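Local coordinates for protein trypanothione-dependent glyoxalase I (Leishmania major, PDB 2C21) that belongs to the glyoxalase/bleomycin resistance/dioxygenase superfamily, whose paired beta-alpha-beta-beta-beta modules often build a metal site, and holds nickel between its two subunits, at residues E28-K33 with A93-H98; V34-D39 with G53-S58; G79-G84 with Y120-L125. All blocks are in the same frame, centred on the assembly; numbering follows the deposited sequence.

Contact 1. Residues E28-K33 with A93-H98; sequences ERLGMK and ADMRKH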
loop_
_atom_site.group_PDB
_atom_site.type_symbol
_atom_site.label_atom_id
_atom_site.label_comp_id
_atom_site.label_asym_id
_atom_site.label_seq_id
_atom_site.Cartn_x
_atom_site.Cartn_y
_atom_site.Cartn_z
ATOM N N GLU A 28 2.751 13.664 12.905
ATOM C CA GLU A 28 3.345 13.783 14.240
ATOM C C GLU A 28 3.749 12.435 14.837
ATOM O O GLU A 28 4.802 12.331 15.466
ATOM C CB GLU A 28 2.418 14.530 15.210
ATOM C CG GLU A 28 2.068 15.956 14.766
ATOM C CD GLU A 28 1.185 16.672 15.770
ATOM O OE1 GLU A 28 0.840 16.057 16.804
ATOM O OE2 GLU A 28 0.828 17.854 15.521
ATOM N N ARG A 29 2.928 11.405 14.646
ATOM C CA ARG A 29 3.256 10.084 15.202
ATOM C C ARG A 29 4.192 9.273 14.299
ATOM O O ARG A 29 5.043 8.554 14.803
ATOM C CB ARG A 29 1.995 9.272 15.550
ATOM C CG ARG A 29 0.985 9.997 16.459
ATOM C CD ARG A 29 1.317 9.922 17.968
ATOM N NE ARG A 29 2.639 10.459 18.310
ATOM C CZ ARG A 29 2.925 11.743 18.549
ATOM N NH1 ARG A 29 1.995 12.687 18.484
ATOM N NH2 ARG A 29 4.168 12.086 18.844
ATOM N N LEU A 30 4.051 9.382 12.977
ATOM C CA LEU A 30 4.836 8.534 12.069
ATOM C C LEU A 30 5.964 9.235 11.298
ATOM O O LEU A 30 6.817 8.558 10.720
ATOM C CB LEU A 30 3.902 7.749 11.132
ATOM C CG LEU A 30 3.233 6.565 11.837
ATOM C CD1 LEU A 30 2.066 6.014 11.072
ATOM C CD2 LEU A 30 4.255 5.464 12.100
ATOM N N GLY A 31 5.977 10.570 11.295
ATOM C CA GLY A 31 7.047 11.345 10.646
ATOM C C GLY A 31 6.906 11.576 9.141
ATOM O O GLY A 31 7.862 11.991 8.486
ATOM N N MET A 32 5.730 11.304 8.583
ATOM C CA MET A 32 5.477 11.599 7.177
ATOM C C MET A 32 5.265 13.097 7.017
ATOM O O MET A 32 5.100 13.814 8.001
ATOM C CB MET A 32 4.228 10.884 6.666
ATOM C CG MET A 32 4.264 9.399 6.794
ATOM S SD MET A 32 2.839 8.648 6.005
ATOM C CE MET A 32 3.146 6.922 6.418
ATOM N N LYS A 33 5.268 13.559 5.772
ATOM C CA LYS A 33 4.911 14.937 5.485
ATOM C C LYS A 33 3.780 14.976 4.483
ATOM O O LYS A 33 3.658 14.095 3.642
ATOM C CB LYS A 33 6.112 15.738 4.961
ATOM C CG LYS A 33 6.825 15.164 3.725
ATOM C CD LYS A 33 8.068 16.008 3.351
ATOM C CE LYS A 33 8.223 16.136 1.820
ATOM N NZ LYS A 33 9.343 17.028 1.418
ATOM N N ALA A 93 6.796 3.081 22.326
ATOM C CA ALA A 93 6.727 3.852 23.546
ATOM C C ALA A 93 6.101 5.223 23.228
ATOM O O ALA A 93 5.049 5.636 23.805
ATOM C CB ALA A 93 8.134 3.989 24.191
ATOM N N ASP A 94 6.821 5.962 22.307
ATOM C CA ASP A 94 6.309 7.284 21.946
ATOM C C ASP A 94 4.823 7.263 21.584
ATOM O O ASP A 94 4.066 8.145 21.992
ATOM C CB ASP A 94 7.082 7.870 20.766
ATOM C CG ASP A 94 6.799 9.350 20.574
ATOM O OD1 ASP A 94 6.979 10.109 21.548
ATOM O OD2 ASP A 94 6.391 9.747 19.464
ATOM N N MET A 95 4.419 6.252 20.819
ATOM C CA MET A 95 3.019 6.087 20.432
ATOM C C MET A 95 2.119 5.897 21.652
ATOM O O MET A 95 1.140 6.637 21.843
ATOM C CB MET A 95 2.879 4.869 19.512
ATOM C CG MET A 95 3.543 5.014 18.153
ATOM S SD MET A 95 2.324 5.285 16.850
ATOM C CE MET A 95 3.393 5.370 15.418
ATOM N N ARG A 96 2.474 4.928 22.493
ATOM C CA ARG A 96 1.686 4.638 23.692
ATOM C C ARG A 96 1.517 5.891 24.577
ATOM O O ARG A 96 0.469 6.064 25.209
ATOM C CB ARG A 96 2.350 3.509 24.488
ATOM C CG ARG A 96 1.435 2.789 25.473
ATOM C CD ARG A 96 2.233 1.897 26.427
ATOM N NE ARG A 96 3.076 0.927 25.724
ATOM C CZ ARG A 96 2.639 -0.206 25.171
ATOM N NH1 ARG A 96 1.351 -0.542 25.213
ATOM N NH2 ARG A 96 3.495 -1.011 24.557
ATOM N N LYS A 97 2.534 6.757 24.604
ATOM C CA LYS A 97 2.435 8.049 25.309
ATOM C C LYS A 97 1.283 8.922 24.788
ATOM O O LYS A 97 0.634 9.632 25.555
ATOM C CB LYS A 97 3.765 8.823 25.223
ATOM C CG LYS A 97 3.786 10.156 25.983
ATOM C CD LYS A 97 5.207 10.636 26.278
ATOM C CE LYS A 97 5.196 11.952 27.085
ATOM N NZ LYS A 97 6.365 12.140 28.013
ATOM N N HIS A 98 1.031 8.851 23.485
ATOM C CA HIS A 98 -0.007 9.655 22.845
ATOM C C HIS A 98 -1.318 8.882 22.611
ATOM O O HIS A 98 -2.114 9.249 21.754
ATOM C CB HIS A 98 0.559 10.264 21.555
ATOM C CG HIS A 98 1.591 11.320 21.812
ATOM N ND1 HIS A 98 2.908 11.023 22.092
ATOM C CD2 HIS A 98 1.484 12.668 21.892
ATOM C CE1 HIS A 98 3.573 12.145 22.316
ATOM N NE2 HIS A 98 2.733 13.157 22.199
#
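R29 reaches across from the C-terminal end of helix 19-29 to D94 in the last turn of helix 88-97 and H98 just beyond it, belonging by its edge to a salt-bridge network with E28 and D94 and by one face to a stack on H98. In this fold of paired beta-alpha-beta-beta-beta modules, the contact joins the C-terminal ends of the two helices.

Bends at chi2 (-83°) and chi3 lay the guanidinium flat on one face of the H98 ring, with centres 3.6 Å apart and planes nearly parallel. R29 CZ sits over the middle of the imidazole and NH1 over CD2, 3.4 Å away.

Charge holds the edge. R29 NH2 donates to D94 OD2 over 3.3 Å, an almost straight bond in the guanidinium plane that meets the oxygen on its syn side but 28° out of the carboxylate plane. NH1 makes a long salt bridge to E28 OE1 at 3.9 Å, and that oxygen is also held by K24. R29 NE is buried here and finds no partner in the model.

The apolar part is small. The methyl of M95 lies against L30 CG and CD2 and the carbonyl oxygen of R29, but this is doubtful: CD2 and CE are closer than usual van der Waals contact, and M95 is deposited in two conformers. L30 also packs on I122 and L124 of strand 121-126.

The rotation of the imidazole is fixed from within its own segment: H98 ND1 donates in the ring plane to D94 O, 3.1 Å away and at 174°.

Contact 2. Residues V34-D39 with G53-S58; sequences VLRKWD and GPEMSS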
loop_
_atom_site.group_PDB
_atom_site.type_symbol
_atom_site.label_atom_id
_atom_site.label_comp_id
_atom_site.label_asym_id
_atom_site.label_seq_id
_atom_site.Cartn_x
_atom_site.Cartn_y
_atom_site.Cartn_z
ATOM N N VAL A 34 2.966 16.022 4.575
ATOM C CA VAL A 34 1.908 16.237 3.587
ATOM C C VAL A 34 2.594 16.710 2.305
ATOM O O VAL A 34 3.345 17.673 2.324
ATOM C CB VAL A 34 0.903 17.303 4.067
ATOM C CG1 VAL A 34 -0.131 17.591 2.976
ATOM C CG2 VAL A 34 0.229 16.835 5.356
ATOM N N LEU A 35 2.350 16.008 1.209
ATOM C CA LEU A 35 2.940 16.350 -0.083
ATOM C C LEU A 35 2.026 17.273 -0.907
ATOM O O LEU A 35 2.485 18.245 -1.499
ATOM C CB LEU A 35 3.231 15.074 -0.867
ATOM C CG LEU A 35 4.120 14.067 -0.122
ATOM C CD1 LEU A 35 4.135 12.716 -0.849
ATOM C CD2 LEU A 35 5.530 14.617 0.052
ATOM N N ARG A 36 0.739 16.949 -0.952
ATOM C CA ARG A 36 -0.230 17.774 -1.663
ATOM C C ARG A 36 -1.651 17.374 -1.312
ATOM O O ARG A 36 -1.891 16.270 -0.831
ATOM C CB ARG A 36 -0.024 17.683 -3.188
ATOM C CG ARG A 36 -0.295 16.332 -3.780
ATOM C CD ARG A 36 0.185 16.226 -5.211
ATOM N NE ARG A 36 0.086 14.858 -5.725
ATOM C CZ ARG A 36 -1.036 14.295 -6.204
ATOM N NH1 ARG A 36 -2.175 14.971 -6.244
ATOM N NH2 ARG A 36 -1.024 13.031 -6.633
ATOM N N LYS A 37 -2.590 18.285 -1.554
ATOM C CA LYS A 37 -4.013 17.988 -1.419
ATOM C C LYS A 37 -4.761 18.224 -2.737
ATOM O O LYS A 37 -4.290 18.985 -3.620
ATOM C CB LYS A 37 -4.633 18.838 -0.312
ATOM C CG LYS A 37 -3.927 18.723 1.036
ATOM C CD LYS A 37 -4.667 19.501 2.126
ATOM C CE LYS A 37 -3.963 19.396 3.475
ATOM N NZ LYS A 37 -4.638 20.182 4.554
ATOM N N TRP A 38 -5.919 17.566 -2.866
ATOM C CA TRP A 38 -6.774 17.686 -4.044
ATOM C C TRP A 38 -8.204 17.744 -3.542
ATOM O O TRP A 38 -8.728 16.723 -3.136
ATOM C CB TRP A 38 -6.563 16.459 -4.964
ATOM C CG TRP A 38 -7.475 16.334 -6.169
ATOM C CD1 TRP A 38 -8.651 15.627 -6.246
ATOM C CD2 TRP A 38 -7.258 16.879 -7.476
ATOM N NE1 TRP A 38 -9.178 15.714 -7.507
ATOM C CE2 TRP A 38 -8.353 16.484 -8.281
ATOM C CE3 TRP A 38 -6.254 17.672 -8.036
ATOM C CZ2 TRP A 38 -8.459 16.830 -9.621
ATOM C CZ3 TRP A 38 -6.358 18.018 -9.369
ATOM C CH2 TRP A 38 -7.461 17.603 -10.148
ATOM N N ASP A 39 -8.837 18.918 -3.605
ATOM C CA ASP A 39 -10.159 19.127 -3.010
ATOM C C ASP A 39 -11.198 19.380 -4.116
ATOM O O ASP A 39 -10.987 20.218 -4.978
ATOM C CB ASP A 39 -10.095 20.285 -1.992
ATOM C CG ASP A 39 -11.407 20.503 -1.235
ATOM O OD1 ASP A 39 -12.114 19.526 -0.938
ATOM O OD2 ASP A 39 -11.733 21.677 -0.932
ATOM N N GLY A 53 8.721 10.933 1.302
ATOM C CA GLY A 53 9.401 11.618 0.219
ATOM C C GLY A 53 8.370 11.936 -0.832
ATOM O O GLY A 53 7.233 11.500 -0.715
ATOM N N PRO A 54 8.743 12.744 -1.834
ATOM C CA PRO A 54 7.817 13.091 -2.906
ATOM C C PRO A 54 7.390 11.895 -3.732
ATOM O O PRO A 54 8.116 10.897 -3.821
ATOM C CB PRO A 54 8.617 14.089 -3.766
ATOM C CG PRO A 54 10.019 13.931 -3.385
ATOM C CD PRO A 54 10.046 13.413 -1.981
ATOM N N GLU A 55 6.219 11.997 -4.348
ATOM C CA GLU A 55 5.723 10.921 -5.203
ATOM C C GLU A 55 6.704 10.550 -6.307
ATOM O O GLU A 55 6.692 9.421 -6.761
ATOM C CB GLU A 55 4.377 11.290 -5.809
ATOM C CG GLU A 55 3.245 11.253 -4.815
ATOM C CD GLU A 55 2.089 12.083 -5.256
ATOM O OE1 GLU A 55 1.194 11.554 -5.964
ATOM O OE2 GLU A 55 2.102 13.286 -4.932
ATOM N N MET A 56 7.566 11.479 -6.719
ATOM C CA MET A 56 8.490 11.254 -7.830
ATOM C C MET A 56 9.564 10.224 -7.477
ATOM O O MET A 56 10.095 9.556 -8.361
ATOM C CB MET A 56 9.171 12.579 -8.262
ATOM C CG MET A 56 8.219 13.653 -8.781
ATOM S SD MET A 56 7.330 14.532 -7.470
ATOM C CE MET A 56 8.569 15.743 -7.001
ATOM N N SER A 57 9.871 10.095 -6.189
ATOM C CA SER A 57 10.916 9.173 -5.729
ATOM C C SER A 57 10.474 8.179 -4.645
ATOM O O SER A 57 11.294 7.418 -4.140
ATOM C CB SER A 57 12.085 9.998 -5.204
ATOM O OG SER A 57 11.661 10.817 -4.124
ATOM N N SER A 58 9.192 8.189 -4.286
ATOM C CA SER A 58 8.673 7.431 -3.147
ATOM C C SER A 58 7.314 6.865 -3.458
ATOM O O SER A 58 6.593 7.399 -4.304
ATOM C CB SER A 58 8.459 8.308 -1.919
ATOM O OG SER A 58 9.621 8.987 -1.549
#
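R36 grips E55 side-on with two nitrogens, and this paired salt bridge is the tight part of the contact. NE donates to OE2 at 2.7 Å, while NH2 donates to OE1, also at 2.7 Å. Each carboxylate oxygen uses its syn lone pair, and the two flat groups are nearly coplanar, their planes 17° apart. R36 starts with CG between its backbone N and carbonyl carbon (chi1 66°) and then runs extended to NE, which brings the guanidinium to the carboxylate edge-on.

The L35 side is close but undirected. Its methyls CD1 and CD2 straddle G53 O, CD1 at 3.3 Å, and only the reach beyond is loose: CD2 stands 4.0 Å from P54 CA, and CD1 is 4.3 Å from E55 CG. This is van der Waals contact, mostly with loop backbone, without the directed bonds of the ion pair. Away from the carboxylate, R36 NH1 is hydrogen-bonded to 2-methyl-2,4-pentanediol in its (4S) and (4R) forms, probably from the crystallisation liquor.

A classic beta bulge in strand 33-40 sets L35 and R36 both opposite F49, consistent with both residues facing the same loop. F49 of strand 45-51 also meets R36 in a cation-pi contact and touches E55. V60 of strand 60-66 backs both L35 and E55, while M130 and A134 on helix 127-141 of the second subunit pack against R36 and E55.

Contact 3. Residues G79-G84 with Y120-L125; sequences GHIAIG and YYIELL. With NI (nickel (II) ion), chain H.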
loop_
_atom_site.group_PDB
_atom_site.type_symbol
_atom_site.label_atom_id
_atom_site.label_comp_id
_atom_site.label_asym_id
_atom_site.label_seq_id
_atom_site.Cartn_x
_atom_site.Cartn_y
_atom_site.Cartn_z
ATOM N N GLY A 79 -4.966 -5.830 4.621
ATOM C CA GLY A 79 -4.052 -6.183 5.697
ATOM C C GLY A 79 -3.537 -4.978 6.425
ATOM O O GLY A 79 -4.027 -4.625 7.505
ATOM N N HIS A 80 -2.552 -4.333 5.818
ATOM C CA HIS A 80 -1.870 -3.206 6.429
ATOM C C HIS A 80 -0.882 -2.589 5.457
ATOM O O HIS A 80 -0.647 -3.131 4.385
ATOM C CB HIS A 80 -1.077 -3.662 7.654
ATOM C CG HIS A 80 -0.084 -4.752 7.362
ATOM N ND1 HIS A 80 -0.327 -6.078 7.641
ATOM C CD2 HIS A 80 1.154 -4.710 6.817
ATOM C CE1 HIS A 80 0.719 -6.803 7.283
ATOM N NE2 HIS A 80 1.636 -5.990 6.786
ATOM N N ILE A 81 -0.304 -1.465 5.878
ATOM C CA ILE A 81 0.950 -0.972 5.336
ATOM C C ILE A 81 2.055 -1.194 6.392
ATOM O O ILE A 81 1.799 -1.158 7.600
ATOM C CB ILE A 81 0.925 0.529 4.929
ATOM C CG1 ILE A 81 0.634 1.434 6.126
ATOM C CG2 ILE A 81 -0.057 0.771 3.749
ATOM C CD1 ILE A 81 0.943 2.910 5.873
ATOM N N ALA A 82 3.266 -1.440 5.905
ATOM C CA ALA A 82 4.421 -1.668 6.756
ATOM C C ALA A 82 5.400 -0.548 6.530
ATOM O O ALA A 82 5.635 -0.141 5.389
ATOM C CB ALA A 82 5.062 -2.996 6.415
ATOM N N ILE A 83 5.975 -0.067 7.627
ATOM C CA ILE A 83 6.921 1.025 7.601
ATOM C C ILE A 83 8.201 0.554 8.287
ATOM O O ILE A 83 8.139 0.033 9.387
ATOM C CB ILE A 83 6.333 2.266 8.315
ATOM C CG1 ILE A 83 5.072 2.754 7.555
ATOM C CG2 ILE A 83 7.397 3.375 8.467
ATOM C CD1 ILE A 83 4.328 3.882 8.250
ATOM N N GLY A 84 9.338 0.738 7.613
ATOM C CA GLY A 84 10.647 0.432 8.157
ATOM C C GLY A 84 11.209 1.564 8.994
ATOM O O GLY A 84 11.320 2.712 8.525
ATOM N N TYR A 120 -7.297 1.354 10.881
ATOM C CA TYR A 120 -6.389 0.653 9.980
ATOM C C TYR A 120 -5.146 0.226 10.763
ATOM O O TYR A 120 -4.688 0.941 11.685
ATOM C CB TYR A 120 -5.949 1.542 8.807
ATOM C CG TYR A 120 -7.056 1.948 7.857
ATOM C CD1 TYR A 120 -7.491 1.089 6.851
ATOM C CD2 TYR A 120 -7.654 3.198 7.959
ATOM C CE1 TYR A 120 -8.523 1.459 5.973
ATOM C CE2 TYR A 120 -8.676 3.589 7.084
ATOM C CZ TYR A 120 -9.111 2.714 6.094
ATOM O OH TYR A 120 -10.120 3.099 5.235
ATOM N N TYR A 121 -4.591 -0.916 10.370
ATOM C CA TYR A 121 -3.368 -1.425 10.978
ATOM C C TYR A 121 -2.107 -0.967 10.268
ATOM O O TYR A 121 -2.049 -0.883 9.039
ATOM C CB TYR A 121 -3.401 -2.952 11.020
ATOM C CG TYR A 121 -4.403 -3.471 12.004
ATOM C CD1 TYR A 121 -5.626 -3.965 11.587
ATOM C CD2 TYR A 121 -4.135 -3.450 13.364
ATOM C CE1 TYR A 121 -6.556 -4.458 12.520
ATOM C CE2 TYR A 121 -5.052 -3.924 14.294
ATOM C CZ TYR A 121 -6.255 -4.420 13.872
ATOM O OH TYR A 121 -7.155 -4.883 14.809
ATOM N N ILE A 122 -1.096 -0.637 11.065
ATOM C CA ILE A 122 0.214 -0.305 10.539
ATOM C C ILE A 122 1.247 -1.221 11.203
ATOM O O ILE A 122 1.285 -1.348 12.435
ATOM C CB ILE A 122 0.544 1.166 10.803
ATOM C CG1 ILE A 122 -0.346 2.065 9.943
ATOM C CG2 ILE A 122 2.028 1.466 10.532
ATOM C CD1 ILE A 122 -0.777 3.299 10.638
ATOM N N GLU A 123 2.074 -1.855 10.380
ATOM C CA GLU A 123 3.147 -2.707 10.853
ATOM C C GLU A 123 4.437 -1.906 10.907
ATOM O O GLU A 123 4.869 -1.361 9.899
ATOM C CB GLU A 123 3.329 -3.909 9.916
ATOM C CG GLU A 123 4.282 -4.981 10.448
ATOM C CD GLU A 123 4.370 -6.173 9.514
ATOM O OE1 GLU A 123 4.406 -5.979 8.296
ATOM O OE2 GLU A 123 4.408 -7.308 10.001
ATOM N N LEU A 124 5.034 -1.833 12.095
ATOM C CA LEU A 124 6.314 -1.196 12.295
ATOM C C LEU A 124 7.382 -2.269 12.329
ATOM O O LEU A 124 7.298 -3.212 13.120
ATOM C CB LEU A 124 6.312 -0.424 13.612
ATOM C CG LEU A 124 5.227 0.651 13.717
ATOM C CD1 LEU A 124 5.215 1.238 15.127
ATOM C CD2 LEU A 124 5.467 1.727 12.673
ATOM N N LEU A 125 8.380 -2.123 11.470
ATOM C CA LEU A 125 9.442 -3.104 11.339
ATOM C C LEU A 125 10.807 -2.469 11.493
ATOM O O LEU A 125 11.065 -1.397 10.956
ATOM C CB LEU A 125 9.387 -3.762 9.968
ATOM C CG LEU A 125 8.143 -4.594 9.653
ATOM C CD1 LEU A 125 8.247 -5.084 8.220
ATOM C CD2 LEU A 125 8.006 -5.761 10.614
HETATM NI NI NI H . 3.581 -7.019 6.490
HETATM O O HOH W 1 -5.858 -2.296 8.303
HETATM O O HOH W 2 4.982 -8.282 6.924
#
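H80 and E123 meet at the nickel ion, which H80 NE2 and E123 OE1 each bind at 2.2 Å. Water 2 is a third ligand at 1.9 Å, and H11 and E62 of the second subunit complete the site, which therefore lies at the dimer interface. E123 binds through one oxygen: OE2 stays 3.6 Å from the nickel. H80 NE2 and E123 OE1 approach to 3.2 Å as shared ligands of the metal, with no hydrogen bond between them.

Behind the ligating atoms, E123 CB lies over the face of the H80 imidazole, 4.2 Å from its centroid, in a CH-pi contact. E123 runs extended, with CG anti to the backbone N (chi1 -171°), which carries its carboxylate out to the ion. The ring and carboxylate planes stand 64° apart. F113 meets the imidazole edge-to-face.

Strands 78-85 and 121-126, parallel neighbours in the second beta-alpha-beta-beta-beta sheet, which supplies this half of the nickel site, set these side chains in place. E123 N donates to I81 O at 2.9 Å, I83 N to E123 O and L125 N to I83 O, all close to straight. Water 1 bridges G79 O and Y121 N.

On the face turned from the nickel, I81 CG1 and I122 CG1 lie side by side at 4.0 Å, and I83 CD1 touches I122 CG2, less certainly because I122 has two deposited conformers. F25 and Y26 of helix 19-29 press on I122 there. Strand 78-85 is outermost within the chain, continued by an antiparallel strand of the second subunit, while strand 111-115 flanks strand 121-126 on its far side.

How the contacts relate
Following the chain from the N terminus, helix 19-29 ends in segment 28-33 and passes through a short turn into strand 33-40, so contacts 1 and 2 adjoin in sequence. Contact 2 closes first, a short loop tying the edge strand to the loop after strand 45-51. It nests inside the much longer loop closed by contact 1 at the end of helix 88-97. Contact 3 opens within that loop at strand 78-85 and closes beyond it at strand 121-126, so contacts 1 and 3 cross. They also touch: M32 packs on I83, and L30 touches I83 as well. Contacts 2 and 3, in series, stay about 10 Å apart at their nearest atoms. All three reach the second subunit.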